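PDB 7A9J: Cfl from Pectobacterium brasiliense, which is a ligase of the ATP-dependent AMP-binding family that probably activates carboxylic acids, coronafacic acid among them, as adenylates before joining them to an acceptor. Local coordinates for residues E317-F322 with D348-N353; I419-E424 with P434-E439; E439-L444 with S453-V458; I468-P473 with E500-K505. The protein carries 1 engineered substitution. All coordinates share one frame; numbering follows the deposited sequence.

Interaction 1 (E317-F322 with D348-N353)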
# COMPACT_ATOMS: atom_id res chain seq x y z
N GLU A 317 7.60 -11.95 -9.61
CA GLU A 317 6.93 -12.55 -10.76
C GLU A 317 6.10 -11.51 -11.52
O GLU A 317 6.06 -11.50 -12.76
CB GLU A 317 6.05 -13.72 -10.32
CG GLU A 317 5.15 -14.24 -11.38
CD GLU A 317 4.08 -15.18 -10.82
OE1 GLU A 317 2.88 -14.93 -11.04
OE2 GLU A 317 4.46 -16.15 -10.12
N LEU A 318 5.44 -10.65 -10.78
CA LEU A 318 4.69 -9.57 -11.42
C LEU A 318 5.61 -8.69 -12.29
O LEU A 318 5.25 -8.29 -13.40
CB LEU A 318 4.02 -8.74 -10.33
CG LEU A 318 3.35 -7.41 -10.75
CD1 LEU A 318 2.39 -7.64 -11.87
CD2 LEU A 318 2.66 -6.87 -9.53
N SER A 319 6.83 -8.41 -11.82
CA SER A 319 7.72 -7.54 -12.60
C SER A 319 8.06 -8.15 -13.95
O SER A 319 8.21 -7.44 -14.95
CB SER A 319 8.99 -7.22 -11.80
OG SER A 319 9.93 -8.28 -11.96
N GLN A 320 8.21 -9.49 -13.99
CA GLN A 320 8.47 -10.17 -15.25
C GLN A 320 7.29 -9.99 -16.22
O GLN A 320 7.48 -9.61 -17.38
CB GLN A 320 8.75 -11.67 -14.99
CG GLN A 320 9.93 -11.86 -13.94
CD GLN A 320 10.10 -13.28 -13.33
OE1 GLN A 320 9.43 -14.25 -13.71
NE2 GLN A 320 11.02 -13.40 -12.37
N LYS A 321 6.07 -10.25 -15.74
CA LYS A 321 4.89 -10.06 -16.59
C LYS A 321 4.74 -8.61 -17.01
O LYS A 321 4.34 -8.31 -18.14
CB LYS A 321 3.64 -10.52 -15.85
CG LYS A 321 3.75 -11.94 -15.31
CD LYS A 321 2.63 -12.27 -14.34
CE LYS A 321 1.41 -12.77 -15.09
NZ LYS A 321 0.31 -13.18 -14.18
N PHE A 322 5.06 -7.69 -16.10
CA PHE A 322 4.85 -6.27 -16.39
C PHE A 322 5.84 -5.78 -17.43
O PHE A 322 5.50 -4.97 -18.30
CB PHE A 322 4.98 -5.48 -15.10
CG PHE A 322 4.38 -4.10 -15.16
CD1 PHE A 322 2.99 -3.93 -15.20
CD2 PHE A 322 5.21 -2.96 -15.16
CE1 PHE A 322 2.43 -2.65 -15.24
CE2 PHE A 322 4.65 -1.65 -15.20
CZ PHE A 322 3.29 -1.50 -15.23
N ASP A 348 14.36 -1.68 -8.92
CA ASP A 348 14.35 -2.34 -10.23
C ASP A 348 14.17 -3.87 -10.07
O ASP A 348 15.11 -4.62 -10.16
CB ASP A 348 15.67 -2.02 -10.96
CG ASP A 348 15.68 -2.43 -12.41
OD1 ASP A 348 16.72 -2.10 -13.04
OD2 ASP A 348 14.76 -3.11 -12.94
N ILE A 349 12.94 -4.30 -9.81
CA ILE A 349 12.70 -5.71 -9.44
C ILE A 349 13.20 -6.64 -10.51
O ILE A 349 13.80 -7.69 -10.23
CB ILE A 349 11.20 -5.92 -9.21
CG1 ILE A 349 10.70 -4.97 -8.13
CG2 ILE A 349 11.03 -7.41 -8.76
CD1 ILE A 349 9.13 -4.97 -8.10
N TYR A 350 12.91 -6.31 -11.77
CA TYR A 350 13.13 -7.25 -12.83
C TYR A 350 14.62 -7.48 -13.08
O TYR A 350 15.01 -8.49 -13.65
CB TYR A 350 12.41 -6.75 -14.07
CG TYR A 350 12.46 -7.67 -15.23
CD1 TYR A 350 12.09 -9.04 -15.11
CD2 TYR A 350 12.89 -7.23 -16.46
CE1 TYR A 350 12.15 -9.88 -16.18
CE2 TYR A 350 12.94 -8.08 -17.56
CZ TYR A 350 12.56 -9.40 -17.41
OH TYR A 350 12.63 -10.26 -18.47
N ALA A 351 15.47 -6.52 -12.64
CA ALA A 351 16.91 -6.68 -12.82
C ALA A 351 17.48 -7.86 -12.02
O ALA A 351 18.59 -8.36 -12.30
CB ALA A 351 17.61 -5.39 -12.38
N ILE A 352 16.78 -8.26 -10.97
CA ILE A 352 17.24 -9.35 -10.09
C ILE A 352 16.44 -10.59 -10.44
O ILE A 352 15.20 -10.57 -10.32
CB ILE A 352 17.03 -8.98 -8.61
CG1 ILE A 352 17.61 -7.57 -8.29
CG2 ILE A 352 17.64 -10.07 -7.73
CD1 ILE A 352 19.03 -7.48 -8.64
N ASN A 353 17.14 -11.64 -10.87
CA ASN A 353 16.46 -12.86 -11.34
C ASN A 353 15.79 -13.59 -10.18
O ASN A 353 14.67 -14.07 -10.35
CB ASN A 353 17.43 -13.75 -12.13
CG ASN A 353 17.77 -13.10 -13.49
OD1 ASN A 353 16.91 -13.02 -14.39
ND2 ASN A 353 18.97 -12.54 -13.60

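Interaction 2 (I419-E424 with P434-E439)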
# COMPACT_ATOMS: atom_id res chain seq x y z
N ILE A 419 17.17 -10.74 -0.60
CA ILE A 419 16.52 -11.85 -1.29
C ILE A 419 15.34 -12.34 -0.47
O ILE A 419 15.44 -12.55 0.75
CB ILE A 419 17.55 -12.96 -1.51
CG1 ILE A 419 18.65 -12.52 -2.44
CG2 ILE A 419 16.86 -14.18 -2.03
CD1 ILE A 419 18.28 -11.75 -3.73
N PHE A 420 14.24 -12.61 -1.12
CA PHE A 420 13.01 -12.94 -0.43
C PHE A 420 12.78 -14.44 -0.48
O PHE A 420 12.75 -15.03 -1.56
CB PHE A 420 11.82 -12.17 -1.02
CG PHE A 420 10.55 -12.34 -0.25
CD1 PHE A 420 10.35 -11.59 0.90
CD2 PHE A 420 9.53 -13.12 -0.74
CE1 PHE A 420 9.16 -11.71 1.59
CE2 PHE A 420 8.33 -13.24 -0.04
CZ PHE A 420 8.17 -12.56 1.12
N LEU A 421 12.66 -15.04 0.69
CA LEU A 421 12.53 -16.48 0.78
C LEU A 421 11.13 -16.89 1.18
O LEU A 421 10.88 -18.09 1.48
CB LEU A 421 13.57 -17.06 1.76
CG LEU A 421 14.97 -16.67 1.31
CD1 LEU A 421 15.98 -17.17 2.29
CD2 LEU A 421 15.21 -17.33 -0.03
N GLY A 422 10.22 -15.93 1.24
CA GLY A 422 8.83 -16.26 1.51
C GLY A 422 8.47 -16.07 2.98
O GLY A 422 9.25 -15.59 3.81
N ARG A 423 7.21 -16.36 3.26
CA ARG A 423 6.74 -16.35 4.64
C ARG A 423 7.40 -17.46 5.44
O ARG A 423 7.55 -18.60 4.97
CB ARG A 423 5.23 -16.55 4.69
CG ARG A 423 4.47 -15.50 3.96
CD ARG A 423 4.49 -14.23 4.74
NE ARG A 423 3.91 -14.36 6.07
CZ ARG A 423 4.02 -13.43 7.04
NH1 ARG A 423 4.72 -12.30 6.84
NH2 ARG A 423 3.44 -13.67 8.22
N GLU A 424 7.76 -17.14 6.68
CA GLU A 424 8.32 -18.19 7.54
C GLU A 424 7.38 -19.37 7.64
O GLU A 424 7.83 -20.53 7.71
CB GLU A 424 8.61 -17.64 8.93
CG GLU A 424 9.28 -18.67 9.86
CD GLU A 424 9.95 -18.03 11.08
OE1 GLU A 424 11.10 -18.42 11.40
OE2 GLU A 424 9.33 -17.14 11.72
N PRO A 434 15.63 -26.28 5.37
CA PRO A 434 14.49 -25.47 4.94
C PRO A 434 14.42 -25.37 3.42
O PRO A 434 15.44 -25.20 2.75
CB PRO A 434 14.77 -24.11 5.58
CG PRO A 434 16.26 -24.04 5.58
CD PRO A 434 16.72 -25.48 5.93
N VAL A 435 13.20 -25.51 2.89
CA VAL A 435 12.91 -25.34 1.47
C VAL A 435 11.85 -24.25 1.31
O VAL A 435 10.86 -24.22 2.05
CB VAL A 435 12.45 -26.68 0.84
CG1 VAL A 435 12.10 -26.50 -0.59
CG2 VAL A 435 13.62 -27.73 0.94
N TYR A 436 12.04 -23.37 0.33
CA TYR A 436 11.18 -22.20 0.23
C TYR A 436 10.36 -22.29 -1.04
O TYR A 436 10.92 -22.08 -2.13
CB TYR A 436 12.06 -20.94 0.21
CG TYR A 436 13.03 -20.90 1.35
CD1 TYR A 436 12.57 -20.84 2.66
CD2 TYR A 436 14.40 -21.02 1.13
CE1 TYR A 436 13.48 -20.86 3.74
CE2 TYR A 436 15.30 -21.04 2.16
CZ TYR A 436 14.83 -20.96 3.47
OH TYR A 436 15.76 -20.93 4.46
N PRO A 437 9.04 -22.47 -0.94
CA PRO A 437 8.20 -22.54 -2.15
C PRO A 437 8.40 -21.39 -3.11
O PRO A 437 8.46 -21.62 -4.32
CB PRO A 437 6.78 -22.58 -1.56
CG PRO A 437 6.99 -23.19 -0.23
CD PRO A 437 8.25 -22.64 0.28
N ILE A 438 8.46 -20.14 -2.62
CA ILE A 438 8.57 -19.02 -3.54
C ILE A 438 9.82 -19.15 -4.42
O ILE A 438 9.79 -18.79 -5.61
CB ILE A 438 8.52 -17.69 -2.77
CG1 ILE A 438 8.28 -16.56 -3.76
CG2 ILE A 438 9.82 -17.35 -2.06
CD1 ILE A 438 8.09 -15.24 -3.09
N GLU A 439 10.90 -19.73 -3.88
CA GLU A 439 12.10 -19.90 -4.68
C GLU A 439 11.90 -20.97 -5.76
O GLU A 439 12.33 -20.81 -6.91
CB GLU A 439 13.28 -20.26 -3.76
CG GLU A 439 14.61 -20.57 -4.45
CD GLU A 439 15.52 -21.51 -3.63
OE1 GLU A 439 15.54 -21.45 -2.38
OE2 GLU A 439 16.23 -22.34 -4.25

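Interaction 3 (E439-L444 with S453-V458)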
# COMPACT_ATOMS: atom_id res chain seq x y z
N GLU A 439 10.90 -19.73 -3.88
CA GLU A 439 12.10 -19.90 -4.68
C GLU A 439 11.90 -20.97 -5.76
O GLU A 439 12.33 -20.81 -6.91
CB GLU A 439 13.28 -20.26 -3.76
CG GLU A 439 14.61 -20.57 -4.45
CD GLU A 439 15.52 -21.51 -3.63
OE1 GLU A 439 15.54 -21.45 -2.38
OE2 GLU A 439 16.23 -22.34 -4.25
N ILE A 440 11.21 -22.07 -5.42
CA ILE A 440 10.97 -23.12 -6.41
C ILE A 440 10.03 -22.62 -7.49
O ILE A 440 10.24 -22.90 -8.68
CB ILE A 440 10.41 -24.38 -5.75
CG1 ILE A 440 11.36 -24.91 -4.69
CG2 ILE A 440 10.15 -25.46 -6.83
CD1 ILE A 440 10.76 -26.02 -3.86
N GLU A 441 8.95 -21.93 -7.08
CA GLU A 441 8.01 -21.35 -8.04
C GLU A 441 8.71 -20.42 -9.01
O GLU A 441 8.43 -20.45 -10.22
CB GLU A 441 6.91 -20.57 -7.29
CG GLU A 441 5.93 -21.45 -6.50
CD GLU A 441 5.25 -20.72 -5.35
OE1 GLU A 441 5.23 -19.44 -5.31
OE2 GLU A 441 4.66 -21.41 -4.50
N ASN A 442 9.64 -19.60 -8.51
CA ASN A 442 10.32 -18.68 -9.40
C ASN A 442 11.11 -19.42 -10.47
O ASN A 442 11.14 -19.00 -11.63
CB ASN A 442 11.24 -17.74 -8.62
CG ASN A 442 11.99 -16.78 -9.54
OD1 ASN A 442 11.39 -15.88 -10.16
ND2 ASN A 442 13.30 -16.97 -9.66
N THR A 443 11.72 -20.54 -10.12
CA THR A 443 12.45 -21.34 -11.10
C THR A 443 11.50 -21.94 -12.12
O THR A 443 11.75 -21.91 -13.33
CB THR A 443 13.24 -22.43 -10.38
OG1 THR A 443 14.21 -21.81 -9.53
CG2 THR A 443 13.94 -23.34 -11.40
N LEU A 444 10.39 -22.53 -11.64
CA LEU A 444 9.46 -23.24 -12.51
C LEU A 444 8.91 -22.34 -13.59
O LEU A 444 8.90 -22.68 -14.78
CB LEU A 444 8.32 -23.83 -11.68
CG LEU A 444 8.69 -25.06 -10.85
CD1 LEU A 444 7.59 -25.35 -9.86
CD2 LEU A 444 8.96 -26.27 -11.75
N SER A 453 2.58 -21.57 -11.39
CA SER A 453 2.90 -22.70 -10.55
C SER A 453 2.73 -22.28 -9.10
O SER A 453 2.94 -21.11 -8.77
CB SER A 453 4.33 -23.18 -10.81
OG SER A 453 4.69 -24.13 -9.83
N VAL A 454 2.32 -23.22 -8.26
CA VAL A 454 2.30 -23.02 -6.81
C VAL A 454 2.91 -24.28 -6.19
O VAL A 454 2.55 -25.40 -6.57
CB VAL A 454 0.87 -22.80 -6.27
CG1 VAL A 454 0.90 -22.69 -4.76
CG2 VAL A 454 0.23 -21.53 -6.83
N VAL A 455 3.84 -24.09 -5.24
CA VAL A 455 4.54 -25.21 -4.58
C VAL A 455 4.13 -25.24 -3.11
O VAL A 455 4.03 -24.20 -2.46
CB VAL A 455 6.07 -25.09 -4.74
CG1 VAL A 455 6.83 -26.12 -3.88
CG2 VAL A 455 6.47 -25.22 -6.20
N PHE A 456 3.85 -26.44 -2.58
CA PHE A 456 3.46 -26.58 -1.18
C PHE A 456 3.86 -27.99 -0.73
O PHE A 456 4.36 -28.80 -1.52
CB PHE A 456 1.96 -26.41 -0.96
CG PHE A 456 1.08 -27.34 -1.83
CD1 PHE A 456 0.69 -26.96 -3.10
CD2 PHE A 456 0.61 -28.60 -1.33
CE1 PHE A 456 -0.09 -27.77 -3.89
CE2 PHE A 456 -0.23 -29.42 -2.14
CZ PHE A 456 -0.57 -29.01 -3.41
N SER A 457 3.67 -28.27 0.54
CA SER A 457 3.96 -29.63 0.97
C SER A 457 2.73 -30.28 1.59
O SER A 457 1.78 -29.60 1.98
CB SER A 457 5.14 -29.67 1.98
OG SER A 457 4.74 -29.10 3.22
N VAL A 458 2.80 -31.60 1.66
CA VAL A 458 1.80 -32.41 2.34
C VAL A 458 2.52 -33.28 3.35
O VAL A 458 3.73 -33.56 3.21
CB VAL A 458 0.95 -33.26 1.35
CG1 VAL A 458 0.15 -32.23 0.47
CG2 VAL A 458 1.80 -34.14 0.47

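Interaction 4 (I468-P473 with E500-K505)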
# COMPACT_ATOMS: atom_id res chain seq x y z
N ILE A 468 4.93 -30.85 -3.30
CA ILE A 468 4.03 -30.97 -4.45
C ILE A 468 4.14 -29.69 -5.27
O ILE A 468 4.16 -28.58 -4.71
CB ILE A 468 2.58 -31.16 -3.96
CG1 ILE A 468 2.51 -32.25 -2.87
CG2 ILE A 468 1.65 -31.37 -5.17
CD1 ILE A 468 3.00 -33.66 -3.27
N ALA A 469 4.17 -29.82 -6.59
CA ALA A 469 4.12 -28.63 -7.45
C ALA A 469 2.82 -28.65 -8.25
O ALA A 469 2.57 -29.60 -9.01
CB ALA A 469 5.32 -28.59 -8.41
N LEU A 470 2.03 -27.60 -8.10
CA LEU A 470 0.93 -27.35 -9.02
C LEU A 470 1.47 -26.61 -10.23
O LEU A 470 2.09 -25.55 -10.09
CB LEU A 470 -0.16 -26.58 -8.28
CG LEU A 470 -1.62 -26.54 -8.70
CD1 LEU A 470 -2.08 -27.94 -9.06
CD2 LEU A 470 -2.42 -26.02 -7.50
N ILE A 471 1.28 -27.18 -11.42
CA ILE A 471 1.86 -26.67 -12.66
C ILE A 471 0.73 -26.27 -13.61
O ILE A 471 -0.09 -27.12 -13.97
CB ILE A 471 2.75 -27.72 -13.35
CG1 ILE A 471 3.87 -28.21 -12.43
CG2 ILE A 471 3.31 -27.17 -14.69
CD1 ILE A 471 4.91 -27.18 -12.14
N GLN A 472 0.73 -25.02 -14.06
CA GLN A 472 -0.25 -24.57 -15.05
C GLN A 472 0.45 -24.41 -16.39
O GLN A 472 1.24 -23.47 -16.55
CB GLN A 472 -0.91 -23.26 -14.63
CG GLN A 472 -1.85 -22.67 -15.68
CD GLN A 472 -2.50 -21.38 -15.20
OE1 GLN A 472 -3.11 -21.33 -14.12
NE2 GLN A 472 -2.37 -20.33 -16.00
N PRO A 473 0.20 -25.31 -17.35
CA PRO A 473 0.90 -25.22 -18.63
C PRO A 473 0.57 -23.95 -19.38
O PRO A 473 -0.56 -23.43 -19.32
CB PRO A 473 0.41 -26.47 -19.38
CG PRO A 473 0.03 -27.41 -18.29
CD PRO A 473 -0.60 -26.54 -17.25
N GLU A 500 6.30 -34.49 -6.85
CA GLU A 500 5.08 -34.77 -7.59
C GLU A 500 4.63 -33.51 -8.30
O GLU A 500 4.80 -32.41 -7.79
CB GLU A 500 4.01 -35.25 -6.65
CG GLU A 500 2.71 -35.59 -7.25
CD GLU A 500 1.84 -36.26 -6.21
OE1 GLU A 500 2.23 -37.32 -5.69
OE2 GLU A 500 0.80 -35.68 -5.86
N TYR A 501 4.04 -33.69 -9.48
CA TYR A 501 3.55 -32.60 -10.32
C TYR A 501 2.05 -32.80 -10.53
O TYR A 501 1.61 -33.89 -10.90
CB TYR A 501 4.32 -32.62 -11.66
CG TYR A 501 5.78 -32.33 -11.47
CD1 TYR A 501 6.18 -31.07 -11.08
CD2 TYR A 501 6.75 -33.30 -11.64
CE1 TYR A 501 7.50 -30.76 -10.88
CE2 TYR A 501 8.11 -32.99 -11.45
CZ TYR A 501 8.46 -31.71 -11.06
OH TYR A 501 9.76 -31.32 -10.82
N ILE A 502 1.27 -31.75 -10.28
CA ILE A 502 -0.16 -31.75 -10.55
C ILE A 502 -0.41 -30.74 -11.66
O ILE A 502 -0.26 -29.53 -11.45
CB ILE A 502 -0.98 -31.43 -9.30
CG1 ILE A 502 -0.71 -32.48 -8.21
CG2 ILE A 502 -2.49 -31.44 -9.62
CD1 ILE A 502 -1.43 -32.23 -6.89
N PHE A 503 -0.75 -31.22 -12.85
CA PHE A 503 -1.02 -30.34 -13.97
C PHE A 503 -2.48 -29.93 -13.92
O PHE A 503 -3.37 -30.79 -13.93
CB PHE A 503 -0.70 -31.00 -15.31
CG PHE A 503 0.75 -31.32 -15.50
CD1 PHE A 503 1.30 -32.46 -14.93
CD2 PHE A 503 1.57 -30.47 -16.22
CE1 PHE A 503 2.64 -32.76 -15.08
CE2 PHE A 503 2.91 -30.77 -16.39
CZ PHE A 503 3.45 -31.92 -15.81
N ILE A 504 -2.73 -28.62 -13.90
CA ILE A 504 -4.07 -28.07 -13.91
C ILE A 504 -4.01 -26.78 -14.72
O ILE A 504 -3.08 -25.99 -14.57
CB ILE A 504 -4.60 -27.84 -12.48
CG1 ILE A 504 -6.10 -27.60 -12.48
CG2 ILE A 504 -3.88 -26.70 -11.80
CD1 ILE A 504 -6.69 -27.50 -11.09
N LYS A 505 -4.96 -26.58 -15.64
CA LYS A 505 -4.78 -25.43 -16.51
C LYS A 505 -5.43 -24.16 -15.97
O LYS A 505 -5.38 -23.12 -16.63
CB LYS A 505 -5.27 -25.74 -17.93
CG LYS A 505 -4.27 -26.66 -18.63
CD LYS A 505 -4.47 -26.81 -20.13
CE LYS A 505 -3.40 -27.75 -20.67
NZ LYS A 505 -3.18 -28.89 -19.72

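Interaction 1 (E317-F322 with D348-N353)
Ser319, on helix 317-322, and Tyr350, in a short 3-10 turn of the loop between strands 342-346 and 356-360, bring the two backbones together, with their CA atoms 5.4 Å apart. Ser319 points straight at the turn and fits against two consecutive residues of it. Its CB rests on Ile349, 3.6 Å from the CB of that residue. No hydrogen bond crosses here; the hydroxyl OG packs on Tyr350 CA, 3.5 Å away, and equally near Ile349 CG2. Its first torsion, 84°, sets OG between the backbone N and the carbonyl carbon, from where it bonds back to Thr316 O one turn earlier in the helix. That bond satisfies the buried hydroxyl. Tyr350 has CG anti to its N (chi1 -176°), which carries the ring across to Gln320. Gln320 CG comes in at the ring edge, 3.7 Å from Tyr350 CE1, and the two side chains cross almost at right angles. The amide continues past the ring to Gln446, whose NE2 donates to Gln320 OE1. Tyr350 also stacks on the ring of Phe323 in the next helical turn. Around helix 316-326 lie this loop, helix 283-294, which receives Leu318 and Phe322, and helix 437-445, whose Ile445 touches Glu317 and Gln320.

Interaction 2 (I419-E424 with P434-E439)
Tyr436 OH is hydrogen-bonded to Asn375 ND2, which holds the far end of a ring on which Leu421 packs; no hydrogen bond joins the two segments themselves. The contact spans the A8 motif of this adenylating family, which begins at Gly422 and Arg423, at the end of strand 418-423, and runs on to the start of helix 437-445, where Tyr436 is the N-cap. In relatives the hinge about which the small C-terminal domain swings lies within this motif. The main packing is a CH-pi contact. Leu421 CB stands over the centre of one face of the Tyr436 ring, 4.0 Å from the centroid and 12° off the normal, while Leu421 CD1 reaches across to CE2 at 3.9 Å. The carbonyl O of Leu421 is pressed against the same residue, 3.3 Å from Tyr436 CB. Both Leu421 and Gly422 make backbone bonds to Leu409 on strand 408-412. Gly422 also takes backbone angles that would push a CB against the preceding carbonyl, and its missing side chain leaves room for Ile438, whose CG2 lies 3.6 Å from Gly422 N. With CG1 anti to the backbone N (chi1 -166°), Ile438 sends its other branch toward Phe420, and CD1 meets the edge of that ring, 3.5 Å from CD2.

Interaction 3 (E439-L444 with S453-V458)
In the C-terminal domain, helix 437-445 packs on strand 450-460, with Ile440, Glu441 and Leu444 of segment 439-444 laid along Ser453 and Val455 of segment 453-458. The axes run nearly antiparallel, at 148°, and approach to 7.6 Å. Val455 sits at the middle of the apolar patch. Its CG2 branch lies 3.7 Å from Ile440 CG2 and 3.8 Å from Leu444 CD1, each of those side chains crossing it at about a right angle. Beside this patch runs the extended chain of Glu441, with its CG 3.8 Å from the same Val455 CG2. Its chi1 of -70° leaves CG beside the backbone N, and the straight chain beyond delivers the carboxylate to the strand backbone. There Val455 N donates to Glu441 OE2 at 2.9 Å, an almost linear bond that arrives on the anti side of the oxygen, 22° out of the carboxylate plane. In this small alpha-beta domain the strand is sandwiched between two helices: Ser453 and Val455 face helix 437-445, whereas Val454 and Phe456 turn the other way, to helix 517-522. Arg517 of that helix takes the other carboxylate oxygen, Glu441 OE1, in a salt bridge, which would favour a charged carboxylate. At Ser453, Leu444 CD1 is tight against OG, 3.1 Å away, and that hydroxyl is bonded to Leu470 O on the adjoining strand.

Interaction 4 (I468-P473 with E500-K505)
Four backbone hydrogen bonds zip Ala469 and Ile471 to the neighbouring parallel strand. Ala469 N donates to Glu500 O at 2.9 Å and Ala469 O accepts from Ile502 N at 2.8 Å. Ile471 repeats the pattern, its N bonding to Ile502 O at 2.8 Å and its O receiving Ile504 N at 3.0 Å. The segment axes are turned 34° from each other. One face of the pair carries Ile468, Leu470, Glu500 and Ile502: Ile468 CG2 meets Ile502 CD1 at 3.6 Å. Leu470 has CG anti to the backbone N (chi1 -158°), which turns CD1 onto Ile502 CG2 and, at 3.5 Å, Ile504 CG2. On the other face Ala469 CB sits 3.7 Å from Tyr501 CD1, and Ile471 lies side by side with Phe503, both pointing the same way. Pro473 CG closes this row at the edge of the Phe503 ring, 4.0 Å from CD2. The polar end of Glu500 is held by Tyr524, Arg466 and Thr536. The two strands frame a beta-alpha-beta unit whose helix 481-491 covers the Tyr501 and Phe503 face, helix 524-530 covers the Ile502 face, and strands 450-460 and 533-536 flank the pair on its outer sides.

In the fold
Interactions 2, 3 and 4 follow one another along the chain and lead from the A8 region into the C-terminal domain. Interactions 2 and 3 share Glu439 and helix 437-445, their centres about 9 Å apart. Interactions 3 and 4, about 10 Å between centres, meet where strand 450-460 pairs with strand 464-473. Interaction 1 belongs to the large domain, yet it touches interaction 3 through Asn442, whose ND2 bonds to Asn353 O, so helix 437-445 is docked on the large domain in this conformation. The bound indene carboxylic acid is about 11 Å from the side chain of Ile349 and about 13 Å from that of Phe420, so neither lines its pocket.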